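Local structure of aldehyde dehydrogenase (Listeria monocytogenes, 3K9D) at residues A[26-29]-A[30-33]; A[54-57]-A[58-61]; A[384-387]-A[388-392]. The protein probably acts as an oxidoreductase on the aldehyde or oxo group of its substrates, with NAD or NADP as the electron acceptor. All blocks are in the same frame, centred on the assembly; numbering follows the deposited sequence.

Interaction 1: A[26-29]-A[30-33]; sequences KELA and AMSQ
The Leu28 and Met31 side chains meet at a slant, and they touch through one methyl and the sulfur: Leu28 CD2 lies 3.9 Å from Met31 SD. Met31 reaches it because its CG stands beside its own backbone N (chi1 -54°) and the chain then runs out straight, back along the preceding turn. On the way it passes two carbonyls, with Met31 CG 3.4 Å from Glu27 O and Met31 CB 3.4 Å from Leu28 O. The backbone beneath is a type I beta turn from Leu28 to Met31, which takes the chain from helix 6-28 into the short link before helix 33-49. It is closed by Met31 N to Leu28 O at 3.1 Å. A weak bond of 3.3 Å from Ala30 N to Glu27 O lies just before. A water donates to Leu28 O at 2.6 Å and to Met31 O at 2.9 Å, bridging the turn. Leu28 and Met31 both rest on Pro168, and they meet helix 33-49 at Ile36 and Ile39 respectively, while Leu28 also touches Ile133. Ser32, next along, is the N-cap of helix 33-49, its OG bonding to Gln34 OE1 and weakly to Gln35 N.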
loop_
_atom_site.group_PDB
_atom_site.type_symbol
_atom_site.label_atom_id
_atom_site.label_comp_id
_atom_site.label_asym_id
_atom_site.label_seq_id
_atom_site.Cartn_x
_atom_site.Cartn_y
_atom_site.Cartn_z
ATOM N N LYS A 26 -0.096 -10.929 -19.239
ATOM C CA LYS A 26 -0.129 -10.071 -20.439
ATOM C C LYS A 26 -1.258 -10.471 -21.375
ATOM O O LYS A 26 -1.894 -9.622 -21.992
ATOM C CB LYS A 26 1.239 -10.030 -21.128
ATOM C CG LYS A 26 2.218 -9.175 -20.304
ATOM C CD LYS A 26 3.659 -9.206 -20.794
ATOM C CE LYS A 26 4.654 -8.881 -19.660
ATOM N NZ LYS A 26 4.468 -7.573 -18.970
ATOM N N GLU A 27 -1.549 -11.766 -21.408
ATOM C CA GLU A 27 -2.726 -12.271 -22.084
ATOM C C GLU A 27 -4.043 -11.907 -21.358
ATOM O O GLU A 27 -4.998 -11.490 -22.001
ATOM C CB GLU A 27 -2.576 -13.772 -22.278
ATOM C CG GLU A 27 -3.293 -14.323 -23.452
ATOM C CD GLU A 27 -2.850 -15.731 -23.767
ATOM O OE1 GLU A 27 -3.723 -16.620 -23.893
ATOM O OE2 GLU A 27 -1.621 -15.943 -23.875
ATOM N N LEU A 28 -4.081 -12.033 -20.028
ATOM C CA LEU A 28 -5.236 -11.573 -19.248
ATOM C C LEU A 28 -5.470 -10.068 -19.392
ATOM O O LEU A 28 -6.613 -9.615 -19.391
ATOM C CB LEU A 28 -5.052 -11.880 -17.762
ATOM C CG LEU A 28 -5.238 -13.285 -17.213
ATOM C CD1 LEU A 28 -4.792 -13.279 -15.756
ATOM C CD2 LEU A 28 -6.693 -13.749 -17.345
ATOM N N ALA A 29 -4.371 -9.310 -19.498
ATOM C CA ALA A 29 -4.387 -7.847 -19.636
ATOM C C ALA A 29 -5.048 -7.336 -20.934
ATOM O O ALA A 29 -5.478 -6.188 -20.998
ATOM C CB ALA A 29 -2.963 -7.288 -19.510
ATOM N N ALA A 30 -5.125 -8.184 -21.957
ATOM C CA ALA A 30 -5.811 -7.840 -23.203
ATOM C C ALA A 30 -7.321 -8.144 -23.177
ATOM O O ALA A 30 -8.080 -7.638 -24.013
ATOM C CB ALA A 30 -5.147 -8.550 -24.377
ATOM N N MET A 31 -7.750 -8.974 -22.228
ATOM C CA MET A 31 -9.150 -9.412 -22.148
ATOM C C MET A 31 -10.081 -8.325 -21.617
ATOM O O MET A 31 -9.683 -7.511 -20.777
ATOM C CB MET A 31 -9.287 -10.651 -21.257
ATOM C CG MET A 31 -8.406 -11.823 -21.620
ATOM S SD MET A 31 -8.813 -13.296 -20.627
ATOM C CE MET A 31 -7.884 -14.492 -21.553
ATOM N N SER A 32 -11.331 -8.342 -22.078
ATOM C CA SER A 32 -12.341 -7.400 -21.604
ATOM C C SER A 32 -12.855 -7.787 -20.216
ATOM O O SER A 32 -12.484 -8.839 -19.684
ATOM C CB SER A 32 -13.500 -7.306 -22.597
ATOM O OG SER A 32 -14.452 -8.327 -22.356
ATOM N N GLN A 33 -13.703 -6.935 -19.627
ATOM C CA GLN A 33 -14.313 -7.222 -18.314
ATOM C C GLN A 33 -15.179 -8.478 -18.386
ATOM O O GLN A 33 -15.170 -9.297 -17.471
ATOM C CB GLN A 33 -15.150 -6.041 -17.806
ATOM C CG GLN A 33 -15.734 -6.239 -16.388
ATOM C CD GLN A 33 -14.701 -6.064 -15.291
ATOM O OE1 GLN A 33 -14.187 -4.961 -15.081
ATOM N NE2 GLN A 33 -14.388 -7.149 -14.580
HETATM O O HOH W 1 -7.666 -7.349 -18.767
#

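Interaction 2: A[54-57]-A[58-61]; sequences LAKM and AHEE
Bends at chi2 (44°) and chi4 of Lys56, after a first torsion that puts CG anti to the backbone N (chi1 -166°), carry the chain along the helix surface toward Glu60 in the next turn. Glu60 answers with CG beside its own backbone N, opposite the carbonyl carbon (chi1 -67°), and an extended chain, which sends the carboxylate back over Lys56. The two side chains cross at about a right angle, and much of the touching is done by the lysine methylenes: Lys56 CE is 3.4 Å and Lys56 CG 3.5 Å from Glu60 OE2. The charged ends are farther apart, Lys56 NZ to Glu60 OE2 being 3.7 Å, a long salt bridge whose attraction is probably modest. Lys56 NZ also sits at the edge of the His59 ring, in its plane and 3.6 Å from His59 ND1. Lys56 and Glu60 both touch a crystal neighbour, which may influence their poses.

Beneath them, four backbone bonds run from residue i+4 to residue i, from Ala58 N to Leu54 O through to Glu61 N to Met57 O at 2.9 Å. A water donates to Glu61 OE1 at 2.9 Å and weakly to Met57 O, but the main partners of the Glu61 carboxylate are Lys149 N and Ala150 N at the start of helix 148-164. Leu54 touches all three of helices 148-164, 67-85 and 121-134; Met57 packs on the first, Ala55 on the second and Ala58 on the third. The whole is an amphipathic alpha-helix, with an i to i+4 lysine-glutamate pair on its polar side.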
loop_
_atom_site.group_PDB
_atom_site.type_symbol
_atom_site.label_atom_id
_atom_site.label_comp_id
_atom_site.label_asym_id
_atom_site.label_seq_id
_atom_site.Cartn_x
_atom_site.Cartn_y
_atom_site.Cartn_z
ATOM N N LEU A 54 -12.142 -30.722 -0.904
ATOM C CA LEU A 54 -11.024 -29.895 -0.468
ATOM C C LEU A 54 -10.992 -29.706 1.044
ATOM O O LEU A 54 -9.921 -29.773 1.647
ATOM C CB LEU A 54 -11.061 -28.549 -1.192
ATOM C CG LEU A 54 -10.886 -28.666 -2.709
ATOM C CD1 LEU A 54 -11.121 -27.316 -3.368
ATOM C CD2 LEU A 54 -9.490 -29.253 -3.058
ATOM N N ALA A 55 -12.165 -29.482 1.648
ATOM C CA ALA A 55 -12.311 -29.453 3.117
ATOM C C ALA A 55 -11.791 -30.732 3.770
ATOM O O ALA A 55 -11.039 -30.653 4.737
ATOM C CB ALA A 55 -13.764 -29.233 3.509
ATOM N N LYS A 56 -12.179 -31.899 3.237
ATOM C CA LYS A 56 -11.695 -33.188 3.773
ATOM C C LYS A 56 -10.189 -33.375 3.600
ATOM O O LYS A 56 -9.532 -33.818 4.533
ATOM C CB LYS A 56 -12.453 -34.394 3.191
ATOM C CG LYS A 56 -12.231 -35.733 3.938
ATOM C CD LYS A 56 -12.294 -35.584 5.472
ATOM C CE LYS A 56 -12.389 -36.920 6.163
ATOM N NZ LYS A 56 -11.618 -36.978 7.428
ATOM N N MET A 57 -9.654 -33.038 2.419
ATOM C CA MET A 57 -8.197 -33.059 2.183
ATOM C C MET A 57 -7.436 -32.233 3.235
ATOM O O MET A 57 -6.504 -32.734 3.873
ATOM C CB MET A 57 -7.833 -32.592 0.757
ATOM C CG MET A 57 -8.161 -33.597 -0.346
ATOM S SD MET A 57 -7.630 -33.141 -2.019
ATOM C CE MET A 57 -5.941 -33.758 -1.989
ATOM N N ALA A 58 -7.870 -30.993 3.441
ATOM C CA ALA A 58 -7.209 -30.071 4.371
ATOM C C ALA A 58 -7.302 -30.559 5.820
ATOM O O ALA A 58 -6.330 -30.448 6.582
ATOM C CB ALA A 58 -7.793 -28.668 4.232
ATOM N N HIS A 59 -8.457 -31.122 6.174
ATOM C CA HIS A 59 -8.695 -31.682 7.503
ATOM C C HIS A 59 -7.783 -32.883 7.762
ATOM O O HIS A 59 -7.168 -32.967 8.825
ATOM C CB HIS A 59 -10.183 -32.058 7.677
ATOM C CG HIS A 59 -10.516 -32.620 9.025
ATOM N ND1 HIS A 59 -10.982 -33.905 9.205
ATOM C CD2 HIS A 59 -10.446 -32.072 10.261
ATOM C CE1 HIS A 59 -11.176 -34.126 10.492
ATOM N NE2 HIS A 59 -10.856 -33.031 11.154
ATOM N N GLU A 60 -7.675 -33.786 6.782
ATOM C CA GLU A 60 -6.843 -34.980 6.916
ATOM C C GLU A 60 -5.342 -34.654 6.920
ATOM O O GLU A 60 -4.573 -35.239 7.687
ATOM C CB GLU A 60 -7.134 -35.989 5.796
ATOM C CG GLU A 60 -8.517 -36.654 5.809
ATOM C CD GLU A 60 -8.813 -37.426 4.512
ATOM O OE1 GLU A 60 -8.086 -37.224 3.513
ATOM O OE2 GLU A 60 -9.774 -38.229 4.490
ATOM N N GLU A 61 -4.923 -33.747 6.038
ATOM C CA GLU A 61 -3.504 -33.420 5.902
ATOM C C GLU A 61 -2.956 -32.645 7.095
ATOM O O GLU A 61 -1.931 -33.016 7.652
ATOM C CB GLU A 61 -3.243 -32.621 4.627
ATOM C CG GLU A 61 -1.787 -32.690 4.155
ATOM C CD GLU A 61 -1.576 -31.932 2.868
ATOM O OE1 GLU A 61 -2.563 -31.371 2.350
ATOM O OE2 GLU A 61 -0.423 -31.896 2.387
HETATM O O HOH W 2 -4.591 -33.338 1.514
#

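Interaction 3: A[384-387]-A[388-392]; sequences IIRE and FALKK
The Phe388 ring meets Ile384 at its edge: Ile384 O lies near the ring plane, 3.3 Å from Phe388 CD1. Ile384 CG2 is 3.9 Å from Phe388 CE1, the two side chains running side by side in the same direction. One face of the ring carries the amine of Lys392, with NZ 3.7 Å above the plane and over its centre, the placement expected of a cation-pi contact if the lysine is charged. Phe225 also meets the ring, the two planes about 20° apart, and Leu375, Ile377 and Leu397 of the neighbouring strands pack on it.

These residues belong to helix 382-391, the crossover of a beta-alpha-beta unit between the parallel strands 374-378 and 396-399. Regular bonds such as Ala389 N to Ile385 O at 2.8 Å become poorer at Leu390 N, which reaches Arg386 O at 3.1 Å with an N-H...O angle of only 136°. On the outer side Glu387 bends at chi2 (-93°) and lies alongside Lys391, a long salt bridge of 3.8 Å between Glu387 OE1 and Lys391 NZ. Arg386 instead pairs with Glu96 of the second subunit.

Lys392 NZ is buried and has no polar partner in the model; the face of Phe388 is the one interaction described here that could offset its charge, if the amine is protonated. Burial would probably lower its pKa, an effect the ring face may partly counter.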
loop_
_atom_site.group_PDB
_atom_site.type_symbol
_atom_site.label_atom_id
_atom_site.label_comp_id
_atom_site.label_asym_id
_atom_site.label_seq_id
_atom_site.Cartn_x
_atom_site.Cartn_y
_atom_site.Cartn_z
ATOM N N ILE A 384 -21.679 3.977 23.676
ATOM C CA ILE A 384 -20.478 3.258 24.140
ATOM C C ILE A 384 -19.763 2.649 22.940
ATOM O O ILE A 384 -18.527 2.720 22.838
ATOM C CB ILE A 384 -20.816 2.170 25.226
ATOM C CG1 ILE A 384 -21.297 2.845 26.507
ATOM C CG2 ILE A 384 -19.573 1.311 25.577
ATOM C CD1 ILE A 384 -21.768 1.886 27.557
ATOM N N ILE A 385 -20.559 2.066 22.039
ATOM C CA ILE A 385 -20.100 1.502 20.780
ATOM C C ILE A 385 -19.322 2.535 19.946
ATOM O O ILE A 385 -18.237 2.235 19.444
ATOM C CB ILE A 385 -21.263 0.930 19.932
ATOM C CG1 ILE A 385 -21.832 -0.360 20.549
ATOM C CG2 ILE A 385 -20.788 0.625 18.508
ATOM C CD1 ILE A 385 -23.237 -0.680 20.097
ATOM N N ARG A 386 -19.881 3.738 19.816
ATOM C CA ARG A 386 -19.195 4.854 19.140
ATOM C C ARG A 386 -17.845 5.233 19.793
ATOM O O ARG A 386 -16.896 5.574 19.091
ATOM C CB ARG A 386 -20.116 6.070 19.051
ATOM C CG ARG A 386 -19.597 7.175 18.135
ATOM C CD ARG A 386 -20.358 8.468 18.340
ATOM N NE ARG A 386 -19.894 9.506 17.421
ATOM C CZ ARG A 386 -20.289 9.632 16.156
ATOM N NH1 ARG A 386 -21.167 8.775 15.626
ATOM N NH2 ARG A 386 -19.795 10.617 15.417
ATOM N N GLU A 387 -17.765 5.168 21.126
ATOM C CA GLU A 387 -16.509 5.427 21.841
ATOM C C GLU A 387 -15.463 4.363 21.498
ATOM O O GLU A 387 -14.297 4.678 21.281
ATOM C CB GLU A 387 -16.728 5.459 23.360
ATOM C CG GLU A 387 -17.532 6.650 23.873
ATOM C CD GLU A 387 -16.663 7.828 24.306
ATOM O OE1 GLU A 387 -15.757 8.241 23.548
ATOM O OE2 GLU A 387 -16.909 8.357 25.411
ATOM N N PHE A 388 -15.901 3.106 21.454
ATOM C CA PHE A 388 -15.063 1.978 21.032
ATOM C C PHE A 388 -14.626 2.137 19.569
ATOM O O PHE A 388 -13.446 1.920 19.223
ATOM C CB PHE A 388 -15.795 0.636 21.286
ATOM C CG PHE A 388 -15.580 0.092 22.681
ATOM C CD1 PHE A 388 -15.989 0.821 23.801
ATOM C CD2 PHE A 388 -14.947 -1.137 22.881
ATOM C CE1 PHE A 388 -15.776 0.343 25.094
ATOM C CE2 PHE A 388 -14.716 -1.623 24.189
ATOM C CZ PHE A 388 -15.126 -0.869 25.293
ATOM N N ALA A 389 -15.567 2.574 18.733
ATOM C CA ALA A 389 -15.328 2.847 17.306
ATOM C C ALA A 389 -14.207 3.872 17.041
ATOM O O ALA A 389 -13.421 3.737 16.099
ATOM C CB ALA A 389 -16.625 3.303 16.651
ATOM N N LEU A 390 -14.137 4.890 17.883
ATOM C CA LEU A 390 -13.204 5.993 17.684
ATOM C C LEU A 390 -11.839 5.754 18.352
ATOM O O LEU A 390 -10.889 6.480 18.100
ATOM C CB LEU A 390 -13.835 7.287 18.206
ATOM C CG LEU A 390 -14.990 7.918 17.416
ATOM C CD1 LEU A 390 -15.714 8.945 18.267
ATOM C CD2 LEU A 390 -14.468 8.569 16.147
ATOM N N LYS A 391 -11.742 4.729 19.192
ATOM C CA LYS A 391 -10.605 4.614 20.090
ATOM C C LYS A 391 -9.849 3.295 20.091
ATOM O O LYS A 391 -8.626 3.297 20.265
ATOM C CB LYS A 391 -11.025 5.007 21.520
ATOM C CG LYS A 391 -11.074 6.495 21.735
ATOM C CD LYS A 391 -11.362 6.862 23.177
ATOM C CE LYS A 391 -11.242 8.372 23.384
ATOM N NZ LYS A 391 -12.212 9.174 22.572
ATOM N N LYS A 392 -10.552 2.177 19.918
ATOM C CA LYS A 392 -9.909 0.847 19.963
ATOM C C LYS A 392 -8.975 0.656 18.776
ATOM O O LYS A 392 -9.403 0.813 17.627
ATOM C CB LYS A 392 -10.950 -0.289 19.991
ATOM C CG LYS A 392 -11.961 -0.269 21.165
ATOM C CD LYS A 392 -11.336 -0.556 22.517
ATOM C CE LYS A 392 -11.035 0.722 23.291
ATOM N NZ LYS A 392 -12.190 1.637 23.575
#

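How the interactions relate
All three are local contacts along helices or a turn, through both backbone and side chains. Interaction 1 is a surface contact at the exit of helix 6-28, where a sulfur-methyl touch and a bridging water accompany a turn. Interactions 2 and 3 are partly buried helix, each with a long i to i+4 salt bridge outside, lysine first in interaction 2 and glutamate first in interaction 3, and apolar residues inside. They differ in surroundings: 54-61 packs against helices of its own chain, whereas 384-392 covers a parallel sheet and meets the second subunit. Their centres are about 40 Å apart, on opposite sides of the chain's centre. Interactions 1 and 2 share helix 121-134 as a neighbour.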